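Local atomic coordinates of YfnB (PDB entry 3ED5), a protein that belongs to the HAD-like hydrolase superfamily and is probably a phosphatase, possibly acting as a 5'-nucleotidase, though its physiological substrate is not established. Residues Asp20-Ala23 with Ala24-Leu27; Asp43-Ala46 with Gln47-Ile51; Lys93-Arg96 with Phe97-Glu100; Gly127-His130 with Thr131-Arg135. All blocks are in the same frame, centred on the assembly; numbering follows the deposited sequence.

Contact 1 (Asp20-Ala23 with Ala24-Leu27)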
loop_
_atom_site.group_PDB
_atom_site.type_symbol
_atom_site.label_atom_id
_atom_site.label_comp_id
_atom_site.label_asym_id
_atom_site.label_seq_id
_atom_site.Cartn_x
_atom_site.Cartn_y
_atom_site.Cartn_z
ATOM N N ASP A 20 6.825 6.340 0.108
ATOM C CA ASP A 20 7.133 6.329 -1.313
ATOM C C ASP A 20 7.676 4.923 -1.631
ATOM O O ASP A 20 8.893 4.683 -1.598
ATOM C CB ASP A 20 8.126 7.459 -1.623
ATOM C CG ASP A 20 8.493 7.561 -3.122
ATOM O OD1 ASP A 20 8.122 6.710 -3.939
ATOM O OD2 ASP A 20 9.169 8.526 -3.467
ATOM N N PHE A 21 6.745 3.996 -1.898
ATOM C CA PHE A 21 7.110 2.615 -2.171
ATOM C C PHE A 21 7.861 2.511 -3.477
ATOM O O PHE A 21 8.798 1.715 -3.588
ATOM C CB PHE A 21 5.887 1.705 -2.235
ATOM C CG PHE A 21 6.240 0.262 -2.465
ATOM C CD1 PHE A 21 6.644 -0.545 -1.392
ATOM C CD2 PHE A 21 6.243 -0.274 -3.767
ATOM C CE1 PHE A 21 6.985 -1.896 -1.596
ATOM C CE2 PHE A 21 6.597 -1.623 -3.975
ATOM C CZ PHE A 21 6.957 -2.429 -2.882
ATOM N N GLN A 22 7.491 3.340 -4.451
ATOM C CA GLN A 22 8.271 3.339 -5.727
ATOM C C GLN A 22 9.768 3.545 -5.501
ATOM O O GLN A 22 10.599 2.859 -6.120
ATOM C CB GLN A 22 7.736 4.405 -6.691
ATOM C CG GLN A 22 6.271 4.149 -7.078
ATOM C CD GLN A 22 6.086 2.775 -7.668
ATOM O OE1 GLN A 22 5.445 1.885 -7.082
ATOM N NE2 GLN A 22 6.675 2.573 -8.820
ATOM N N ALA A 23 10.115 4.510 -4.654
ATOM C CA ALA A 23 11.486 4.756 -4.314
ATOM C C ALA A 23 12.151 3.571 -3.605
ATOM O O ALA A 23 13.297 3.212 -3.929
ATOM C CB ALA A 23 11.642 6.063 -3.507
ATOM N N ALA A 24 11.465 3.011 -2.609
ATOM C CA ALA A 24 11.975 1.840 -1.882
ATOM C C ALA A 24 12.186 0.656 -2.833
ATOM O O ALA A 24 13.221 -0.006 -2.766
ATOM C CB ALA A 24 11.020 1.433 -0.730
ATOM N N GLU A 25 11.204 0.415 -3.705
ATOM C CA GLU A 25 11.277 -0.665 -4.702
ATOM C C GLU A 25 12.442 -0.423 -5.657
ATOM O O GLU A 25 13.253 -1.338 -5.938
ATOM C CB GLU A 25 9.963 -0.748 -5.490
ATOM C CG GLU A 25 9.982 -1.718 -6.680
ATOM C CD GLU A 25 8.672 -1.710 -7.414
ATOM O OE1 GLU A 25 8.389 -0.717 -8.127
ATOM O OE2 GLU A 25 7.911 -2.677 -7.226
ATOM N N ALA A 26 12.568 0.814 -6.123
ATOM C CA ALA A 26 13.644 1.102 -7.103
ATOM C C ALA A 26 15.030 0.811 -6.526
ATOM O O ALA A 26 15.898 0.233 -7.208
ATOM C CB ALA A 26 13.562 2.563 -7.613
ATOM N N LEU A 27 15.237 1.212 -5.276
ATOM C CA LEU A 27 16.515 0.992 -4.602
ATOM C C LEU A 27 16.741 -0.502 -4.374
ATOM O O LEU A 27 17.825 -1.030 -4.662
ATOM C CB LEU A 27 16.498 1.763 -3.263
ATOM C CG LEU A 27 17.653 1.643 -2.261
ATOM C CD1 LEU A 27 18.954 2.018 -2.912
ATOM C CD2 LEU A 27 17.327 2.486 -1.020
HETATM O O HOH W 1 10.101 1.417 -8.571
#
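The ring of Phe21 is met at its edge, near its own plane, by the carboxylate of Glu25 one helical turn on, with Phe21 CE2 and Glu25 OE2 3.7 Å apart. Ring and carboxylate are steeply inclined, their planes 68° apart, so the acid sets an oxygen against the ring's rim instead of lying over a face. The methylene of Glu25 adds to this: CB sits 3.8 Å from Phe21 CE2. Both residues carry CG on the side away from the backbone N (chi1 -178° for Phe21, 173° for Glu25), which brings them onto neighbouring ground one turn apart, where the Glu25 chain crosses the ring at CE2. Leu98 of helix 87-98 packs against the same ring, while Tyr94, Tyr48 and Lys49 pack against Glu25.

These residues form the first turns of helix 21-35, which leads from the loop after the first strand of the Rossmann-like HAD core into the helical cap. Asp20 is the N-cap: its OD1 accepts from Ala23 N at 3.1 Å, the donor standing well above the carboxylate plane. The i to i+4 ladder starts at the same residue, with Ala24 N bonded to Asp20 O, and its next rung is short, Glu25 N to Phe21 O at 2.7 Å. Ala26 N and Leu27 N continue the series to the carbonyls of Gln22 and Ala23.

A water ties side chain to backbone near the third rung. It donates to Glu25 OE1 at 2.8 Å and to Gln22 O at 2.9 Å, giving that carbonyl a second donor besides Ala26 N.

Contact 2 (Asp43-Ala46 with Gln47-Ile51)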
loop_
_atom_site.group_PDB
_atom_site.type_symbol
_atom_site.label_atom_id
_atom_site.label_comp_id
_atom_site.label_asym_id
_atom_site.label_seq_id
_atom_site.Cartn_x
_atom_site.Cartn_y
_atom_site.Cartn_z
ATOM N N ASP A 43 14.201 -3.134 -20.133
ATOM C CA ASP A 43 13.244 -4.174 -20.503
ATOM C C ASP A 43 12.936 -5.060 -19.319
ATOM O O ASP A 43 11.760 -5.308 -19.037
ATOM C CB ASP A 43 13.710 -5.022 -21.693
ATOM C CG ASP A 43 13.709 -4.241 -23.002
ATOM O OD1 ASP A 43 13.182 -3.101 -23.018
ATOM O OD2 ASP A 43 14.250 -4.759 -24.013
HETATM N N MSE A 44 13.976 -5.508 -18.610
HETATM C CA MSE A 44 13.759 -6.342 -17.414
HETATM C C MSE A 44 12.970 -5.662 -16.301
HETATM O O MSE A 44 12.097 -6.282 -15.695
HETATM C CB MSE A 44 15.065 -6.915 -16.876
HETATM C CG MSE A 44 15.584 -8.001 -17.759
HETATM SE SE MSE A 44 17.468 -8.500 -17.394
HETATM C CE MSE A 44 17.090 -9.679 -15.926
ATOM N N LYS A 45 13.279 -4.399 -16.044
ATOM C CA LYS A 45 12.579 -3.643 -15.020
ATOM C C LYS A 45 11.089 -3.516 -15.353
ATOM O O LYS A 45 10.211 -3.655 -14.452
ATOM C CB LYS A 45 13.226 -2.274 -14.909
ATOM C CG LYS A 45 12.946 -1.569 -13.617
ATOM C CD LYS A 45 14.128 -0.699 -13.206
ATOM C CE LYS A 45 14.643 0.197 -14.349
ATOM N NZ LYS A 45 14.874 1.604 -13.853
ATOM N N ALA A 46 10.808 -3.231 -16.620
ATOM C CA ALA A 46 9.444 -3.102 -17.100
ATOM C C ALA A 46 8.727 -4.442 -16.937
ATOM O O ALA A 46 7.606 -4.485 -16.425
ATOM C CB ALA A 46 9.425 -2.660 -18.551
ATOM N N GLN A 47 9.373 -5.536 -17.356
ATOM C CA GLN A 47 8.721 -6.853 -17.197
ATOM C C GLN A 47 8.508 -7.223 -15.726
ATOM O O GLN A 47 7.439 -7.775 -15.388
ATOM C CB GLN A 47 9.454 -7.985 -17.933
ATOM C CG GLN A 47 9.380 -7.905 -19.473
ATOM C CD GLN A 47 7.975 -7.812 -20.079
ATOM O OE1 GLN A 47 7.098 -8.676 -19.876
ATOM N NE2 GLN A 47 7.770 -6.764 -20.878
ATOM N N TYR A 48 9.485 -6.911 -14.860
ATOM C CA TYR A 48 9.319 -7.134 -13.417
ATOM C C TYR A 48 8.040 -6.439 -12.942
ATOM O O TYR A 48 7.187 -7.030 -12.238
ATOM C CB TYR A 48 10.502 -6.614 -12.562
ATOM C CG TYR A 48 10.129 -6.698 -11.098
ATOM C CD1 TYR A 48 10.076 -7.944 -10.464
ATOM C CD2 TYR A 48 9.749 -5.565 -10.371
ATOM C CE1 TYR A 48 9.671 -8.071 -9.150
ATOM C CE2 TYR A 48 9.352 -5.671 -9.029
ATOM C CZ TYR A 48 9.311 -6.930 -8.424
ATOM O OH TYR A 48 8.928 -7.057 -7.103
ATOM N N LYS A 49 7.892 -5.177 -13.333
ATOM C CA LYS A 49 6.714 -4.434 -12.856
ATOM C C LYS A 49 5.401 -5.060 -13.339
ATOM O O LYS A 49 4.456 -5.157 -12.545
ATOM C CB LYS A 49 6.809 -2.946 -13.197
ATOM C CG LYS A 49 7.953 -2.234 -12.435
ATOM C CD LYS A 49 7.810 -0.721 -12.533
ATOM C CE LYS A 49 8.884 0.028 -11.746
ATOM N NZ LYS A 49 10.028 0.454 -12.616
ATOM N N THR A 50 5.362 -5.541 -14.585
ATOM C CA THR A 50 4.145 -6.131 -15.121
ATOM C C THR A 50 3.844 -7.471 -14.427
ATOM O O THR A 50 2.681 -7.747 -14.051
ATOM C CB THR A 50 4.226 -6.324 -16.666
ATOM O OG1 THR A 50 4.520 -5.052 -17.290
ATOM C CG2 THR A 50 2.895 -6.866 -17.211
ATOM N N ILE A 51 4.891 -8.292 -14.295
ATOM C CA ILE A 51 4.768 -9.586 -13.615
ATOM C C ILE A 51 4.316 -9.377 -12.168
ATOM O O ILE A 51 3.360 -10.022 -11.725
ATOM C CB ILE A 51 6.076 -10.338 -13.610
ATOM C CG1 ILE A 51 6.315 -10.872 -15.031
ATOM C CG2 ILE A 51 6.056 -11.536 -12.648
ATOM C CD1 ILE A 51 7.815 -11.303 -15.344
HETATM O O HOH W 2 9.715 -4.906 -21.533
#
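Backbone bonds between Asp43-Ala46 and Gln47-Ile51 make this a regular piece of alpha-helix, near the start of helix 42-60 in the helical cap of this HAD-family protein. Gln47, Tyr48, Lys49 and Thr50 each donate their N-H to the carbonyl four residues back; the Tyr48 N to Met44 O bond, at 2.8 Å, is the shortest of the four.

One flank is apolar. Met44, a selenomethionine, and Tyr48 are buried: both side chains reach towards helices 21-35 and 66-80, where the Tyr48 ring lies nearly parallel to that of Phe74. The CB of Tyr48 rests 3.5 Å from Lys45 O before the ring leaves the turn.

Charged side chains occupy another flank. Lys45 and Lys49 run side by side in the same direction, and Lys49 NZ comes to 3.7 Å from Lys45 CG, beside the aliphatic part of its neighbour. Their two ammonium nitrogens, both NZ, remain 5.1 Å apart, a mild repulsion that the nearby carboxylate of Glu25 probably eases. Bends along the Lys45 chain carry its end clear, whereas Lys49 is extended until its last torsion.

Polar side chains return to the backbone on the exposed side. A water accepts from Gln47 NE2 at 2.8 Å and donates more distantly to Asp43 O, joining the two residues across one turn. With OG1 beside its own backbone N (chi1 -56°), Thr50 gives Ala46 O a second bond, a 3.3 Å contact from OG1 that arrives above the carbonyl plane.

Contact 3 (Lys93-Arg96 with Phe97-Glu100). With FMT (formic acid), chain B.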
loop_
_atom_site.group_PDB
_atom_site.type_symbol
_atom_site.label_atom_id
_atom_site.label_comp_id
_atom_site.label_asym_id
_atom_site.label_seq_id
_atom_site.Cartn_x
_atom_site.Cartn_y
_atom_site.Cartn_z
ATOM N N LYS A 93 16.506 -11.737 -0.177
ATOM C CA LYS A 93 17.506 -10.661 -0.359
ATOM C C LYS A 93 16.849 -9.315 -0.685
ATOM O O LYS A 93 17.190 -8.273 -0.119
ATOM C CB LYS A 93 18.527 -11.038 -1.462
ATOM C CG LYS A 93 19.441 -12.173 -1.063
ATOM C CD LYS A 93 20.221 -12.675 -2.282
ATOM C CE LYS A 93 21.225 -13.745 -1.909
ATOM N NZ LYS A 93 22.627 -13.259 -2.035
ATOM N N TYR A 94 15.895 -9.349 -1.604
ATOM C CA TYR A 94 15.134 -8.189 -1.988
ATOM C C TYR A 94 14.435 -7.583 -0.770
ATOM O O TYR A 94 14.440 -6.341 -0.562
ATOM C CB TYR A 94 14.045 -8.635 -2.955
ATOM C CG TYR A 94 13.163 -7.511 -3.405
ATOM C CD1 TYR A 94 13.675 -6.520 -4.215
ATOM C CD2 TYR A 94 11.811 -7.441 -3.027
ATOM C CE1 TYR A 94 12.897 -5.493 -4.688
ATOM C CE2 TYR A 94 10.987 -6.383 -3.523
ATOM C CZ TYR A 94 11.578 -5.411 -4.345
ATOM O OH TYR A 94 10.912 -4.341 -4.889
ATOM N N ARG A 95 13.853 -8.470 0.019
ATOM C CA ARG A 95 13.037 -8.063 1.189
ATOM C C ARG A 95 13.866 -7.220 2.180
ATOM O O ARG A 95 13.382 -6.214 2.747
ATOM C CB ARG A 95 12.498 -9.341 1.890
ATOM C CG ARG A 95 11.715 -9.108 3.200
ATOM C CD ARG A 95 10.435 -8.347 2.962
ATOM N NE ARG A 95 9.614 -8.831 1.817
ATOM C CZ ARG A 95 8.538 -8.204 1.358
ATOM N NH1 ARG A 95 8.092 -7.102 1.973
ATOM N NH2 ARG A 95 7.863 -8.679 0.308
ATOM N N ARG A 96 15.091 -7.662 2.437
ATOM C CA ARG A 96 15.980 -6.944 3.338
ATOM C C ARG A 96 16.239 -5.516 2.836
ATOM O O ARG A 96 16.156 -4.554 3.621
ATOM C CB ARG A 96 17.272 -7.711 3.580
ATOM C CG ARG A 96 18.065 -7.144 4.731
ATOM C CD ARG A 96 18.990 -6.035 4.278
ATOM N NE ARG A 96 20.162 -6.591 3.610
ATOM C CZ ARG A 96 21.273 -5.910 3.350
ATOM N NH1 ARG A 96 21.366 -4.618 3.686
ATOM N NH2 ARG A 96 22.286 -6.525 2.749
ATOM N N PHE A 97 16.522 -5.379 1.539
ATOM C CA PHE A 97 16.743 -4.050 0.951
ATOM C C PHE A 97 15.481 -3.197 0.925
ATOM O O PHE A 97 15.542 -2.000 1.194
ATOM C CB PHE A 97 17.260 -4.149 -0.475
ATOM C CG PHE A 97 18.604 -4.825 -0.596
ATOM C CD1 PHE A 97 19.673 -4.447 0.224
ATOM C CD2 PHE A 97 18.793 -5.823 -1.552
ATOM C CE1 PHE A 97 20.947 -5.061 0.094
ATOM C CE2 PHE A 97 20.063 -6.444 -1.694
ATOM C CZ PHE A 97 21.133 -6.065 -0.866
ATOM N N LEU A 98 14.342 -3.809 0.615
ATOM C CA LEU A 98 13.081 -3.089 0.625
ATOM C C LEU A 98 12.812 -2.557 2.028
ATOM O O LEU A 98 12.291 -1.437 2.180
ATOM C CB LEU A 98 11.934 -4.031 0.224
ATOM C CG LEU A 98 10.588 -3.385 -0.098
ATOM C CD1 LEU A 98 10.712 -2.559 -1.426
ATOM C CD2 LEU A 98 9.522 -4.459 -0.246
ATOM N N GLU A 99 13.176 -3.346 3.042
ATOM C CA GLU A 99 12.889 -2.967 4.436
ATOM C C GLU A 99 13.778 -1.846 4.931
ATOM O O GLU A 99 13.577 -1.343 6.016
ATOM C CB GLU A 99 12.954 -4.184 5.388
ATOM C CG GLU A 99 11.747 -5.078 5.197
ATOM C CD GLU A 99 11.734 -6.324 6.085
ATOM O OE1 GLU A 99 12.804 -6.697 6.640
ATOM O OE2 GLU A 99 10.645 -6.935 6.189
ATOM N N GLU A 100 14.784 -1.470 4.148
ATOM C CA GLU A 100 15.603 -0.311 4.460
ATOM C C GLU A 100 15.165 0.974 3.750
ATOM O O GLU A 100 15.792 2.011 3.917
ATOM C CB GLU A 100 17.062 -0.612 4.185
ATOM C CG GLU A 100 17.637 -1.619 5.196
ATOM C CD GLU A 100 19.030 -2.091 4.836
ATOM O OE1 GLU A 100 19.226 -2.734 3.788
ATOM O OE2 GLU A 100 19.925 -1.852 5.648
HETATM C C FMT B . 6.179 -5.942 -1.577
HETATM O O1 FMT B . 6.890 -6.045 -2.562
HETATM O O2 FMT B . 6.032 -6.835 -0.761
#
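The C-terminal end of helix 87-98, where the cap hands the chain back towards the HAD core, brings Arg96 against both Phe97 and Glu100. Phe97 CE1 lies over one face of the Arg96 guanidinium, off-centre towards its rim and 3.3 Å from Arg96 NH2; the two planes are inclined by 47°. At the guanidinium edge, Arg96 NH1 forms a salt bridge with Glu100 OE1 at 2.9 Å, reaching the syn side of the carboxylate. Bends at chi2 and chi3 (-87° and -77°) turn the arginine forward along the helix end, towards the residues that follow it.

Through the same turn the helical ladder falters: Leu98 N bonds firmly to Tyr94 O at 2.8 Å, but Glu99 N divides itself between Arg95 O and a weak bond to Arg96 O. On the buried flank Leu98 CD2 packs 4.1 Å from Tyr94 CE2 and also lies over a face of the Arg95 guanidinium.

Arg95 projects towards a formate, probably from the crystallisation liquor. Its NH2 donates to formate O2 at 2.8 Å, with a weak second bond from NH1, and Arg73 also binds the anion. The same guanidinium is held by a salt bridge to Glu91 and a bond to Thr131. Glu99 OE2 comes across the aliphatic part of Arg95, 3.5 Å from its CD, while its hydrogen bonds go to Thr131 and His130.

Contact 4 (Gly127-His130 with Thr131-Arg135); sequences GVSH and TQYKR
The hydroxyl of Ser129 lies against the ring of Tyr133, its OG 3.5 Å from Tyr133 CD1. The Ser129 carbonyl meets the same ring at the edge, near its plane, with O 3.3 Å from CD1, and also accepts the nearly straight hydrogen bond from Tyr133 N at 2.9 Å. Val128 and Thr131 form a second pair, with Val128 CB 3.7 Å from Thr131 OG1, whose polar partner is Glu99. Gln132 curls back over the start of the turn: CG stays beside the backbone N (chi1 -59°), 3.3 Å from Val128 O and 3.8 Å from Gly127 C.

Backbone bonds continue the turn, Gln132 N to Val128 O and Lys134 N to His130 O, both at 3.0 Å. The amide of Gln132 is positioned from outside: OE1 accepts a weak bond from Arg135 NH1, in the guanidinium plane, while NE2 donates to Asp15 and Thr125. Arg135 has its own salt bridge to Asp15, so the same aspartate anchors both side chains.

Farther out, Ser129 N is held by Glu152, and Tyr133 packs on Ile148. Thr125, at the end of strand 120-125, probably corresponds to the motif II threonine of HAD enzymes. Val128 is the N-cap residue of helix 129-138, the crossover helix of a beta-alpha-beta unit between strands 120-125 and 147-150.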
loop_
_atom_site.group_PDB
_atom_site.type_symbol
_atom_site.label_atom_id
_atom_site.label_comp_id
_atom_site.label_asym_id
_atom_site.label_seq_id
_atom_site.Cartn_x
_atom_site.Cartn_y
_atom_site.Cartn_z
ATOM N N GLY A 127 0.570 -5.367 2.728
ATOM C CA GLY A 127 2.030 -5.563 2.780
ATOM C C GLY A 127 2.475 -6.513 3.878
ATOM O O GLY A 127 1.798 -6.709 4.869
ATOM N N VAL A 128 3.647 -7.098 3.720
ATOM C CA VAL A 128 4.212 -7.955 4.764
ATOM C C VAL A 128 4.290 -7.196 6.106
ATOM O O VAL A 128 4.832 -6.073 6.160
ATOM C CB VAL A 128 5.574 -8.477 4.333
ATOM C CG1 VAL A 128 6.270 -9.253 5.488
ATOM C CG2 VAL A 128 5.373 -9.356 3.094
ATOM N N SER A 129 3.762 -7.816 7.170
ATOM C CA SER A 129 3.629 -7.096 8.441
ATOM C C SER A 129 4.979 -6.541 8.926
ATOM O O SER A 129 5.095 -5.350 9.220
ATOM C CB SER A 129 3.007 -7.984 9.528
ATOM O OG SER A 129 2.745 -7.147 10.640
ATOM N N HIS A 130 6.006 -7.403 8.957
ATOM C CA HIS A 130 7.301 -6.943 9.440
ATOM C C HIS A 130 7.793 -5.719 8.659
ATOM O O HIS A 130 8.351 -4.778 9.241
ATOM C CB HIS A 130 8.352 -8.049 9.357
ATOM C CG HIS A 130 9.623 -7.663 10.024
ATOM N ND1 HIS A 130 10.770 -7.372 9.321
ATOM C CD2 HIS A 130 9.902 -7.420 11.327
ATOM C CE1 HIS A 130 11.721 -7.020 10.167
ATOM N NE2 HIS A 130 11.219 -7.032 11.389
ATOM N N THR A 131 7.580 -5.755 7.345
ATOM C CA THR A 131 8.057 -4.721 6.442
ATOM C C THR A 131 7.349 -3.394 6.719
ATOM O O THR A 131 7.983 -2.332 6.770
ATOM C CB THR A 131 7.830 -5.123 4.980
ATOM O OG1 THR A 131 8.584 -6.305 4.704
ATOM C CG2 THR A 131 8.297 -3.990 4.037
ATOM N N GLN A 132 6.039 -3.464 6.933
ATOM C CA GLN A 132 5.257 -2.245 7.090
ATOM C C GLN A 132 5.521 -1.623 8.455
ATOM O O GLN A 132 5.700 -0.396 8.549
ATOM C CB GLN A 132 3.762 -2.554 6.887
ATOM C CG GLN A 132 3.381 -3.165 5.475
ATOM C CD GLN A 132 3.929 -2.371 4.286
ATOM O OE1 GLN A 132 5.153 -2.263 4.093
ATOM N NE2 GLN A 132 3.036 -1.898 3.434
ATOM N N TYR A 133 5.573 -2.456 9.496
ATOM C CA TYR A 133 5.891 -1.982 10.839
ATOM C C TYR A 133 7.267 -1.285 10.832
ATOM O O TYR A 133 7.434 -0.168 11.360
ATOM C CB TYR A 133 5.897 -3.129 11.859
ATOM C CG TYR A 133 4.530 -3.374 12.496
ATOM C CD1 TYR A 133 3.488 -3.966 11.787
ATOM C CD2 TYR A 133 4.291 -2.994 13.816
ATOM C CE1 TYR A 133 2.223 -4.207 12.393
ATOM C CE2 TYR A 133 3.039 -3.219 14.432
ATOM C CZ TYR A 133 2.019 -3.834 13.714
ATOM O OH TYR A 133 0.789 -4.049 14.330
ATOM N N LYS A 134 8.238 -1.950 10.215
ATOM C CA LYS A 134 9.596 -1.406 10.216
ATOM C C LYS A 134 9.699 -0.068 9.480
ATOM O O LYS A 134 10.269 0.895 10.034
ATOM C CB LYS A 134 10.610 -2.425 9.650
ATOM C CG LYS A 134 12.042 -1.871 9.635
ATOM C CD LYS A 134 13.045 -2.936 9.158
ATOM C CE LYS A 134 14.477 -2.524 9.400
ATOM N NZ LYS A 134 14.824 -1.263 8.672
ATOM N N ARG A 135 9.137 0.013 8.275
ATOM C CA ARG A 135 9.184 1.249 7.474
ATOM C C ARG A 135 8.371 2.383 8.124
ATOM O O ARG A 135 8.805 3.550 8.108
ATOM C CB ARG A 135 8.739 0.973 6.036
ATOM C CG ARG A 135 9.804 0.097 5.301
ATOM C CD ARG A 135 9.225 -0.464 4.026
ATOM N NE ARG A 135 8.833 0.614 3.086
ATOM C CZ ARG A 135 7.640 0.744 2.503
ATOM N NH1 ARG A 135 6.646 -0.119 2.740
ATOM N NH2 ARG A 135 7.448 1.752 1.653
#

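Contacts 1, 2 and 3 meet around Glu25: its OE1 lies 3.7 Å from Lys49 CE of contact 2, and its CG 3.3 Å from Tyr94 OH of contact 3. Contact 3 is tied to contact 4 by probable hydrogen bonds of Glu99 OE2 and Arg95 NH1 to Thr131 OG1, at 2.6 and 2.9 Å. Contacts 1 and 4 touch through Phe21 and Arg135, whereas contacts 2 and 4 are about 11 Å apart at their nearest atoms. Phe21 and Gln132 have side chains about 8 and 6 Å from that of Asp13, the probable nucleophile. Formates, probably from the crystallisation liquor, sit beside contacts 1, 3 and 4 and may mark the cleft between cap and core.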